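Local structure of aromatic amino acid beta-eliminating lyase/threonine aldolase (Exiguobacterium sibiricum, 3LWS) at residues A39-Q42 / I48-P51; D64-P69 / I228-Y233; V77-W82 / V91-L96. The protein belongs to the beta-eliminating lyase family, whose members have the fold of the pyridoxal-phosphate-dependent aminotransferases. One frame throughout, in Å; residues are numbered along the deposited sequence.

Contact 1 closes before contacts 2 and 3 open, and contact 3 is nested within the loop closed by contact 2. Contacts 1 and 2 lie with centres about 14 Å apart and touch: Ile-49 CD1 packs 4.1 Å from Lys-230 NZ. Contact 2 in turn meets contact 3, about 16 Å away between centres, where Tyr-233 CE1 comes within 3.6 Å of Val-77 CG2. Contacts 1 and 3 do not meet, their nearest atoms being about 14 Å apart. Contacts 2 and 3 both reach the seven-stranded mixed sheet, through strands 64-68 and 90-93. Lys-206, modified by pyridoxal phosphate, follows strand 199-203 of that sheet. Contacts 1 and 2 also reach the second subunit.

Contact 1: residues A39-Q42 / I48-P51; sequences ASDQ and IIEP
Ile-49 and Asp-41 provide the main apolar touch, made through the base of the acid side chain. Asp-41 CB lies 3.8 Å from Ile-49 CG2 and 3.9 Å from Ile-49 CB. The carboxylate is turned elsewhere: with chi1 at 58°, CG sits between the backbone N and the carbonyl carbon, leaving CB foremost against the isoleucine.

A second touch sets an alkyl chain against a backbone oxygen. The CG1-CD1 arm of Ile-48 is extended and brings CD1 to 3.5 Å from Ala-39 O, with Ile-48 CG1 3.7 Å from the same oxygen. Ala-39 O is buried here and has no polar partner in the model, probably at some cost. Ile-48 itself has a positive phi of 78° and occupies the N-cap position.

The polar groups look outward from the contact. Asp-41 OD2 accepts a hydrogen bond from Leu-240 N, and OD1 a weak one from Tyr-241 N at the beginning of helix 241-254.

Together the segments bury 176 Å². Segment 39-42 runs into the first strand of the short hairpin 41-42/45-46, and segment 48-51 follows its second strand and starts helix 49-60. Tyr-241 and Ile-244 of helix 241-254 pack on Ile-48, Ile-244 also on Ile-49, and Arg-22 of the second subunit lies against Ser-40.

Contact 2: residues D64-P69 / I228-Y233; sequences DAVFFP and IWKRRY
Lys-230 meets Phe-68 and Phe-67 and supplies 100 of the 192 Å² buried between the segments, both sides summed. Its chain leaves the helix with CG anti to the backbone N and bends once, at chi3 (69°), which carries the amine round to the strand backbone. There Lys-230 NZ donates a hydrogen bond of 2.8 Å to Phe-67 O. The nitrogen lies in the carbonyl plane, and the C=O...N angle of 159° puts it nearly in line with the C=O bond.

Phe-68 takes up the apolar length of the same chain. Lys-230 CB is 3.7 Å from Phe-68 CE2, at the far part of the ring, and CD stands over one face, 4.1 Å from the centroid of the Phe-68 ring, in a CH-pi contact. The amine is farther off, so any cation-pi attraction to this ring is weak at most. The lysine thus offers methylenes to the aromatic face and its charged end to the carbonyl beyond it. Val-66 meets it tip to tip, with Val-66 CG1 3.8 Å from Lys-230 NZ.

Phe-67 contributes mainly its carbonyl, its ring leading away to meet Phe-52. Asp-64, Val-66 and Phe-68 pair by backbone with strand 214-218, and 64-68 is the outermost strand of the sheet within this chain. Glu-53 OE2 accepts from Phe-67 N as Lys-230 binds O, consistent with two side chains taking the bonds a further strand would make on this edge.

Strand 64-68 and helix 228-232 run almost parallel, 11° apart with axes 10.2 Å distant. Met-73 of helix 71-86 also packs on Phe-68, while Arg-231 and Arg-232 reach backbone oxygens of the second subunit.

Contact 3: residues V77-W82 / V91-L96; sequences VALRIW and VAYHPL
Leu-79 and Val-91 join the two later elements of a beta-alpha-beta crossover: strand 64-68, helix 71-86 and strand 90-93, in which the helix lies on one face of the mixed sheet. Within 77-82 Leu-79 is the side chain that touches segment 91-96. Its CG stands beside the backbone N, anti to the carbonyl carbon (chi1 -70°), and the extended second torsion sends CD1 out to the strand.

That single methyl does all the touching. Leu-79 CD1 meets Val-91 CG2 at 3.9 Å, the two side chains lying at a slant to one another. The same CD1 reaches Tyr-93 CE2 at 4.4 Å, arriving at the edge of the ring, near its plane, and not over a face. Val-91 and Tyr-93 are two residues apart on the strand and both direct CB toward the helix, whereas Ala-92 between them points away. This alternation is what lets one leucine bridge both.

The contact is purely apolar and small, burying 115 Å²; Leu-79 CA and Val-91 CA, the nearest CA pair, are 7.4 Å apart. All three touching residues are buried. The phenol of Tyr-93 carries its polar end away from the leucine, where OH is hydrogen-bonded to Glu-100 OE1. Cys-138 of the neighbouring strand 138-142 also touches both Leu-79 and Val-91.

Strand 90-93 lies between 138-142 and 114-117, parallel to both. Such helix-on-sheet packing, within a seven-stranded mixed sheet of strand order 3-2-4-5-6-7-1, is characteristic of the large domain of the aminotransferase-like (type I) pyridoxal-phosphate fold.

Contact 1: residues A39-Q42 / I48-P51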
loop_
_atom_site.group_PDB
_atom_site.type_symbol
_atom_site.label_atom_id
_atom_site.label_comp_id
_atom_site.label_asym_id
_atom_site.label_seq_id
_atom_site.Cartn_x
_atom_site.Cartn_y
_atom_site.Cartn_z
ATOM N N ALA A 39 18.621 4.538 5.738
ATOM C CA ALA A 39 17.944 5.150 4.595
ATOM C C ALA A 39 16.742 4.312 4.143
ATOM O O ALA A 39 16.753 3.070 4.136
ATOM C CB ALA A 39 18.925 5.418 3.383
ATOM N N SER A 40 15.711 5.017 3.736
ATOM C CA SER A 40 14.511 4.406 3.239
ATOM C C SER A 40 14.768 3.852 1.884
ATOM O O SER A 40 15.656 4.306 1.188
ATOM C CB SER A 40 13.400 5.436 3.120
ATOM O OG SER A 40 12.342 4.954 2.290
ATOM N N ASP A 41 13.927 2.895 1.506
ATOM C CA ASP A 41 13.779 2.484 0.123
ATOM C C ASP A 41 13.277 3.666 -0.701
ATOM O O ASP A 41 12.836 4.688 -0.148
ATOM C CB ASP A 41 12.824 1.277 0.015
ATOM C CG ASP A 41 11.428 1.564 0.599
ATOM O OD1 ASP A 41 11.332 2.104 1.738
ATOM O OD2 ASP A 41 10.416 1.277 -0.089
ATOM N N GLN A 42 13.371 3.563 -2.031
ATOM C CA GLN A 42 12.799 4.610 -2.885
ATOM C C GLN A 42 12.165 4.047 -4.156
ATOM O O GLN A 42 12.834 3.475 -5.022
ATOM C CB GLN A 42 13.812 5.705 -3.220
ATOM C CG GLN A 42 13.170 6.910 -3.876
ATOM C CD GLN A 42 13.974 8.205 -3.731
ATOM O OE1 GLN A 42 14.350 8.592 -2.625
ATOM N NE2 GLN A 42 14.203 8.891 -4.850
ATOM N N ILE A 48 17.026 -1.362 1.830
ATOM C CA ILE A 48 16.036 -2.158 2.548
ATOM C C ILE A 48 15.323 -3.105 1.597
ATOM O O ILE A 48 15.412 -4.331 1.749
ATOM C CB ILE A 48 15.013 -1.277 3.400
ATOM C CG1 ILE A 48 15.718 -0.432 4.467
ATOM C CG2 ILE A 48 14.028 -2.147 4.109
ATOM C CD1 ILE A 48 14.741 0.494 5.263
ATOM N N ILE A 49 14.627 -2.545 0.618
ATOM C CA ILE A 49 13.832 -3.331 -0.319
ATOM C C ILE A 49 14.685 -4.296 -1.178
ATOM O O ILE A 49 14.314 -5.461 -1.309
ATOM C CB ILE A 49 12.941 -2.422 -1.218
ATOM C CG1 ILE A 49 11.876 -3.269 -1.939
ATOM C CG2 ILE A 49 13.805 -1.612 -2.186
ATOM C CD1 ILE A 49 10.636 -2.478 -2.492
ATOM N N GLU A 50 15.819 -3.845 -1.722
ATOM C CA GLU A 50 16.632 -4.750 -2.565
ATOM C C GLU A 50 17.192 -5.935 -1.826
ATOM O O GLU A 50 17.041 -7.033 -2.303
ATOM C CB GLU A 50 17.730 -4.047 -3.379
ATOM C CG GLU A 50 17.157 -3.147 -4.400
ATOM C CD GLU A 50 18.149 -2.600 -5.413
ATOM O OE1 GLU A 50 18.842 -3.420 -6.047
ATOM O OE2 GLU A 50 18.162 -1.360 -5.618
ATOM N N PRO A 51 17.804 -5.732 -0.654
ATOM C CA PRO A 51 18.258 -6.888 0.117
ATOM C C PRO A 51 17.114 -7.833 0.568
ATOM O O PRO A 51 17.288 -9.066 0.567
ATOM C CB PRO A 51 18.932 -6.243 1.338
ATOM C CG PRO A 51 19.356 -4.947 0.908
ATOM C CD PRO A 51 18.353 -4.478 -0.104
#

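Contact 2: residues D64-P69 / I228-Y233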
loop_
_atom_site.group_PDB
_atom_site.type_symbol
_atom_site.label_atom_id
_atom_site.label_comp_id
_atom_site.label_asym_id
_atom_site.label_seq_id
_atom_site.Cartn_x
_atom_site.Cartn_y
_atom_site.Cartn_z
ATOM N N ASP A 64 14.212 -13.996 -8.824
ATOM C CA ASP A 64 14.015 -12.637 -8.329
ATOM C C ASP A 64 12.725 -12.653 -7.460
ATOM O O ASP A 64 11.989 -13.640 -7.476
ATOM C CB ASP A 64 13.930 -11.704 -9.540
ATOM C CG ASP A 64 14.039 -10.214 -9.188
ATOM O OD1 ASP A 64 14.400 -9.846 -8.061
ATOM O OD2 ASP A 64 13.768 -9.393 -10.097
ATOM N N ALA A 65 12.503 -11.609 -6.665
ATOM C CA ALA A 65 11.273 -11.478 -5.874
ATOM C C ALA A 65 10.929 -10.012 -5.766
ATOM O O ALA A 65 11.826 -9.161 -5.798
ATOM C CB ALA A 65 11.426 -12.122 -4.485
ATOM N N VAL A 66 9.632 -9.707 -5.661
ATOM C CA VAL A 66 9.151 -8.320 -5.677
ATOM C C VAL A 66 8.280 -8.129 -4.429
ATOM O O VAL A 66 7.337 -8.919 -4.178
ATOM C CB VAL A 66 8.312 -8.006 -6.940
ATOM C CG1 VAL A 66 7.922 -6.478 -7.023
ATOM C CG2 VAL A 66 9.041 -8.427 -8.215
ATOM N N PHE A 67 8.602 -7.101 -3.648
ATOM C CA PHE A 67 7.814 -6.799 -2.473
ATOM C C PHE A 67 6.560 -6.035 -2.888
ATOM O O PHE A 67 6.660 -4.992 -3.500
ATOM C CB PHE A 67 8.594 -5.943 -1.454
ATOM C CG PHE A 67 7.895 -5.843 -0.110
ATOM C CD1 PHE A 67 8.088 -6.819 0.855
ATOM C CD2 PHE A 67 7.045 -4.803 0.167
ATOM C CE1 PHE A 67 7.419 -6.759 2.084
ATOM C CE2 PHE A 67 6.396 -4.720 1.391
ATOM C CZ PHE A 67 6.591 -5.688 2.350
ATOM N N PHE A 68 5.391 -6.543 -2.513
ATOM C CA PHE A 68 4.124 -5.857 -2.773
ATOM C C PHE A 68 3.438 -5.458 -1.452
ATOM O O PHE A 68 3.602 -6.136 -0.446
ATOM C CB PHE A 68 3.185 -6.783 -3.541
ATOM C CG PHE A 68 3.394 -6.779 -5.026
ATOM C CD1 PHE A 68 4.386 -7.559 -5.605
ATOM C CD2 PHE A 68 2.551 -6.063 -5.854
ATOM C CE1 PHE A 68 4.559 -7.566 -7.042
ATOM C CE2 PHE A 68 2.703 -6.097 -7.270
ATOM C CZ PHE A 68 3.717 -6.840 -7.850
ATOM N N PRO A 69 2.665 -4.358 -1.451
ATOM C CA PRO A 69 1.827 -3.994 -0.292
ATOM C C PRO A 69 0.775 -5.025 0.095
ATOM O O PRO A 69 0.445 -5.158 1.295
ATOM C CB PRO A 69 1.129 -2.709 -0.745
ATOM C CG PRO A 69 1.383 -2.589 -2.169
ATOM C CD PRO A 69 2.625 -3.314 -2.484
ATOM N N ILE A 228 6.465 -3.232 -13.124
ATOM C CA ILE A 228 5.745 -2.213 -13.886
ATOM C C ILE A 228 4.243 -2.167 -13.523
ATOM O O ILE A 228 3.675 -1.088 -13.334
ATOM C CB ILE A 228 5.997 -2.339 -15.387
ATOM C CG1 ILE A 228 7.400 -1.849 -15.727
ATOM C CG2 ILE A 228 4.998 -1.527 -16.170
ATOM C CD1 ILE A 228 8.082 -2.724 -16.665
ATOM N N TRP A 229 3.622 -3.330 -13.382
ATOM C CA TRP A 229 2.257 -3.419 -12.898
ATOM C C TRP A 229 2.192 -2.886 -11.480
ATOM O O TRP A 229 1.228 -2.192 -11.155
ATOM C CB TRP A 229 1.704 -4.845 -12.960
ATOM C CG TRP A 229 1.334 -5.317 -14.360
ATOM C CD1 TRP A 229 1.990 -6.253 -15.109
ATOM C CD2 TRP A 229 0.246 -4.856 -15.158
ATOM N NE1 TRP A 229 1.343 -6.436 -16.307
ATOM C CE2 TRP A 229 0.273 -5.579 -16.360
ATOM C CE3 TRP A 229 -0.770 -3.907 -14.961
ATOM C CZ2 TRP A 229 -0.655 -5.359 -17.388
ATOM C CZ3 TRP A 229 -1.703 -3.704 -15.966
ATOM C CH2 TRP A 229 -1.647 -4.441 -17.157
ATOM N N LYS A 230 3.189 -3.172 -10.636
ATOM C CA LYS A 230 3.167 -2.579 -9.273
ATOM C C LYS A 230 3.034 -1.029 -9.284
ATOM O O LYS A 230 2.281 -0.423 -8.498
ATOM C CB LYS A 230 4.400 -2.997 -8.457
ATOM C CG LYS A 230 4.293 -2.490 -6.990
ATOM C CD LYS A 230 5.316 -3.100 -6.043
ATOM C CE LYS A 230 6.729 -2.637 -6.315
ATOM N NZ LYS A 230 7.678 -3.126 -5.283
ATOM N N ARG A 231 3.782 -0.374 -10.163
ATOM C CA ARG A 231 3.604 1.067 -10.341
ATOM C C ARG A 231 2.214 1.442 -10.917
ATOM O O ARG A 231 1.638 2.439 -10.519
ATOM C CB ARG A 231 4.691 1.618 -11.259
ATOM C CG ARG A 231 4.592 3.112 -11.490
ATOM C CD ARG A 231 5.773 3.876 -10.959
ATOM N NE ARG A 231 5.314 5.232 -10.741
ATOM C CZ ARG A 231 5.129 5.818 -9.561
ATOM N NH1 ARG A 231 5.467 5.237 -8.408
ATOM N NH2 ARG A 231 4.646 7.048 -9.552
ATOM N N ARG A 232 1.727 0.684 -11.901
ATOM C CA ARG A 232 0.425 0.975 -12.530
ATOM C C ARG A 232 -0.672 0.889 -11.505
ATOM O O ARG A 232 -1.585 1.676 -11.523
ATOM C CB ARG A 232 0.109 0.030 -13.674
ATOM C CG ARG A 232 0.939 0.267 -14.935
ATOM C CD ARG A 232 0.643 -0.779 -15.991
ATOM N NE ARG A 232 1.505 -0.616 -17.169
ATOM C CZ ARG A 232 1.782 -1.574 -18.060
ATOM N NH1 ARG A 232 1.261 -2.776 -17.948
ATOM N NH2 ARG A 232 2.603 -1.328 -19.064
ATOM N N TYR A 233 -0.575 -0.093 -10.619
ATOM C CA TYR A 233 -1.537 -0.252 -9.510
ATOM C C TYR A 233 -1.448 0.793 -8.401
ATOM O O TYR A 233 -2.302 0.846 -7.551
ATOM C CB TYR A 233 -1.331 -1.629 -8.866
ATOM C CG TYR A 233 -2.206 -2.759 -9.381
ATOM C CD1 TYR A 233 -1.863 -3.484 -10.517
ATOM C CD2 TYR A 233 -3.350 -3.157 -8.677
ATOM C CE1 TYR A 233 -2.657 -4.559 -10.965
ATOM C CE2 TYR A 233 -4.137 -4.228 -9.126
ATOM C CZ TYR A 233 -3.766 -4.915 -10.264
ATOM O OH TYR A 233 -4.536 -5.965 -10.732
#

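Contact 3: residues V77-W82 / V91-L96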
loop_
_atom_site.group_PDB
_atom_site.type_symbol
_atom_site.label_atom_id
_atom_site.label_comp_id
_atom_site.label_asym_id
_atom_site.label_seq_id
_atom_site.Cartn_x
_atom_site.Cartn_y
_atom_site.Cartn_z
ATOM N N VAL A 77 -1.621 -9.360 -10.316
ATOM C CA VAL A 77 -0.511 -9.087 -11.225
ATOM C C VAL A 77 0.116 -10.361 -11.807
ATOM O O VAL A 77 0.413 -10.421 -13.005
ATOM C CB VAL A 77 0.566 -8.250 -10.564
ATOM C CG1 VAL A 77 1.859 -8.246 -11.480
ATOM C CG2 VAL A 77 0.042 -6.869 -10.312
ATOM N N ALA A 78 0.308 -11.370 -10.966
ATOM C CA ALA A 78 0.924 -12.642 -11.409
ATOM C C ALA A 78 0.102 -13.256 -12.540
ATOM O O ALA A 78 0.644 -13.587 -13.613
ATOM C CB ALA A 78 1.036 -13.641 -10.260
ATOM N N LEU A 79 -1.199 -13.388 -12.284
ATOM C CA LEU A 79 -2.127 -14.029 -13.238
ATOM C C LEU A 79 -2.167 -13.278 -14.576
ATOM O O LEU A 79 -2.098 -13.896 -15.659
ATOM C CB LEU A 79 -3.536 -14.174 -12.646
ATOM C CG LEU A 79 -3.739 -15.183 -11.498
ATOM C CD1 LEU A 79 -5.186 -15.384 -11.193
ATOM C CD2 LEU A 79 -3.163 -16.486 -11.825
ATOM N N ARG A 80 -2.225 -11.943 -14.495
ATOM C CA ARG A 80 -2.181 -11.094 -15.686
ATOM C C ARG A 80 -0.895 -11.284 -16.490
ATOM O O ARG A 80 -0.946 -11.371 -17.725
ATOM C CB ARG A 80 -2.371 -9.628 -15.311
ATOM C CG ARG A 80 -2.288 -8.604 -16.487
ATOM C CD ARG A 80 -3.221 -8.956 -17.639
ATOM N NE ARG A 80 -2.983 -8.091 -18.783
ATOM C CZ ARG A 80 -3.600 -6.931 -18.990
ATOM N NH1 ARG A 80 -4.484 -6.458 -18.127
ATOM N NH2 ARG A 80 -3.296 -6.215 -20.063
ATOM N N ILE A 81 0.245 -11.355 -15.812
ATOM C CA ILE A 81 1.512 -11.552 -16.520
ATOM C C ILE A 81 1.470 -12.875 -17.268
ATOM O O ILE A 81 1.691 -12.898 -18.461
ATOM C CB ILE A 81 2.718 -11.461 -15.614
ATOM C CG1 ILE A 81 2.807 -10.037 -15.055
ATOM C CG2 ILE A 81 4.045 -11.794 -16.391
ATOM C CD1 ILE A 81 3.547 -9.937 -13.718
ATOM N N TRP A 82 1.123 -13.954 -16.590
ATOM C CA TRP A 82 1.010 -15.248 -17.250
ATOM C C TRP A 82 -0.065 -15.274 -18.340
ATOM O O TRP A 82 0.164 -15.844 -19.381
ATOM C CB TRP A 82 0.774 -16.402 -16.275
ATOM C CG TRP A 82 1.867 -16.604 -15.229
ATOM C CD1 TRP A 82 1.667 -16.741 -13.881
ATOM C CD2 TRP A 82 3.299 -16.707 -15.431
ATOM N NE1 TRP A 82 2.863 -16.923 -13.240
ATOM C CE2 TRP A 82 3.879 -16.930 -14.165
ATOM C CE3 TRP A 82 4.142 -16.673 -16.559
ATOM C CZ2 TRP A 82 5.267 -17.050 -13.986
ATOM C CZ3 TRP A 82 5.509 -16.814 -16.378
ATOM C CH2 TRP A 82 6.057 -16.989 -15.099
ATOM N N VAL A 91 -8.011 -18.347 -16.429
ATOM C CA VAL A 91 -7.229 -18.924 -15.335
ATOM C C VAL A 91 -8.143 -19.883 -14.562
ATOM O O VAL A 91 -9.369 -19.771 -14.629
ATOM C CB VAL A 91 -6.634 -17.826 -14.424
ATOM C CG1 VAL A 91 -5.757 -16.849 -15.244
ATOM C CG2 VAL A 91 -7.728 -17.095 -13.673
ATOM N N ALA A 92 -7.561 -20.850 -13.883
ATOM C CA ALA A 92 -8.328 -21.756 -13.080
ATOM C C ALA A 92 -7.806 -21.846 -11.629
ATOM O O ALA A 92 -6.590 -21.745 -11.338
ATOM C CB ALA A 92 -8.394 -23.140 -13.747
ATOM N N TYR A 93 -8.748 -22.034 -10.720
ATOM C CA TYR A 93 -8.455 -22.195 -9.309
ATOM C C TYR A 93 -9.673 -22.744 -8.553
ATOM O O TYR A 93 -10.731 -22.974 -9.152
ATOM C CB TYR A 93 -7.957 -20.869 -8.685
ATOM C CG TYR A 93 -8.752 -19.601 -8.965
ATOM C CD1 TYR A 93 -10.107 -19.548 -8.756
ATOM C CD2 TYR A 93 -8.112 -18.436 -9.374
ATOM C CE1 TYR A 93 -10.846 -18.374 -8.989
ATOM C CE2 TYR A 93 -8.845 -17.239 -9.565
ATOM C CZ TYR A 93 -10.221 -17.253 -9.376
ATOM O OH TYR A 93 -10.978 -16.141 -9.561
ATOM N N HIS A 94 -9.490 -23.011 -7.261
ATOM C CA HIS A 94 -10.578 -23.477 -6.366
ATOM C C HIS A 94 -11.735 -22.438 -6.308
ATOM O O HIS A 94 -11.468 -21.242 -6.337
ATOM C CB HIS A 94 -9.988 -23.719 -4.953
ATOM C CG HIS A 94 -10.903 -24.463 -4.023
ATOM N ND1 HIS A 94 -11.854 -23.838 -3.235
ATOM C CD2 HIS A 94 -11.025 -25.790 -3.784
ATOM C CE1 HIS A 94 -12.523 -24.756 -2.560
ATOM N NE2 HIS A 94 -12.031 -25.946 -2.863
ATOM N N PRO A 95 -13.015 -22.889 -6.173
ATOM C CA PRO A 95 -14.130 -21.902 -6.107
ATOM C C PRO A 95 -14.052 -20.883 -4.947
ATOM O O PRO A 95 -14.609 -19.806 -5.043
ATOM C CB PRO A 95 -15.388 -22.767 -5.957
ATOM C CG PRO A 95 -14.983 -24.190 -6.234
ATOM C CD PRO A 95 -13.492 -24.287 -6.231
ATOM N N LEU A 96 -13.360 -21.221 -3.876
ATOM C CA LEU A 96 -13.181 -20.307 -2.745
ATOM C C LEU A 96 -11.811 -19.618 -2.748
ATOM O O LEU A 96 -11.333 -19.157 -1.709
ATOM C CB LEU A 96 -13.422 -21.030 -1.406
ATOM C CG LEU A 96 -14.758 -21.755 -1.291
ATOM C CD1 LEU A 96 -15.034 -22.264 0.171
ATOM C CD2 LEU A 96 -15.873 -20.868 -1.818
#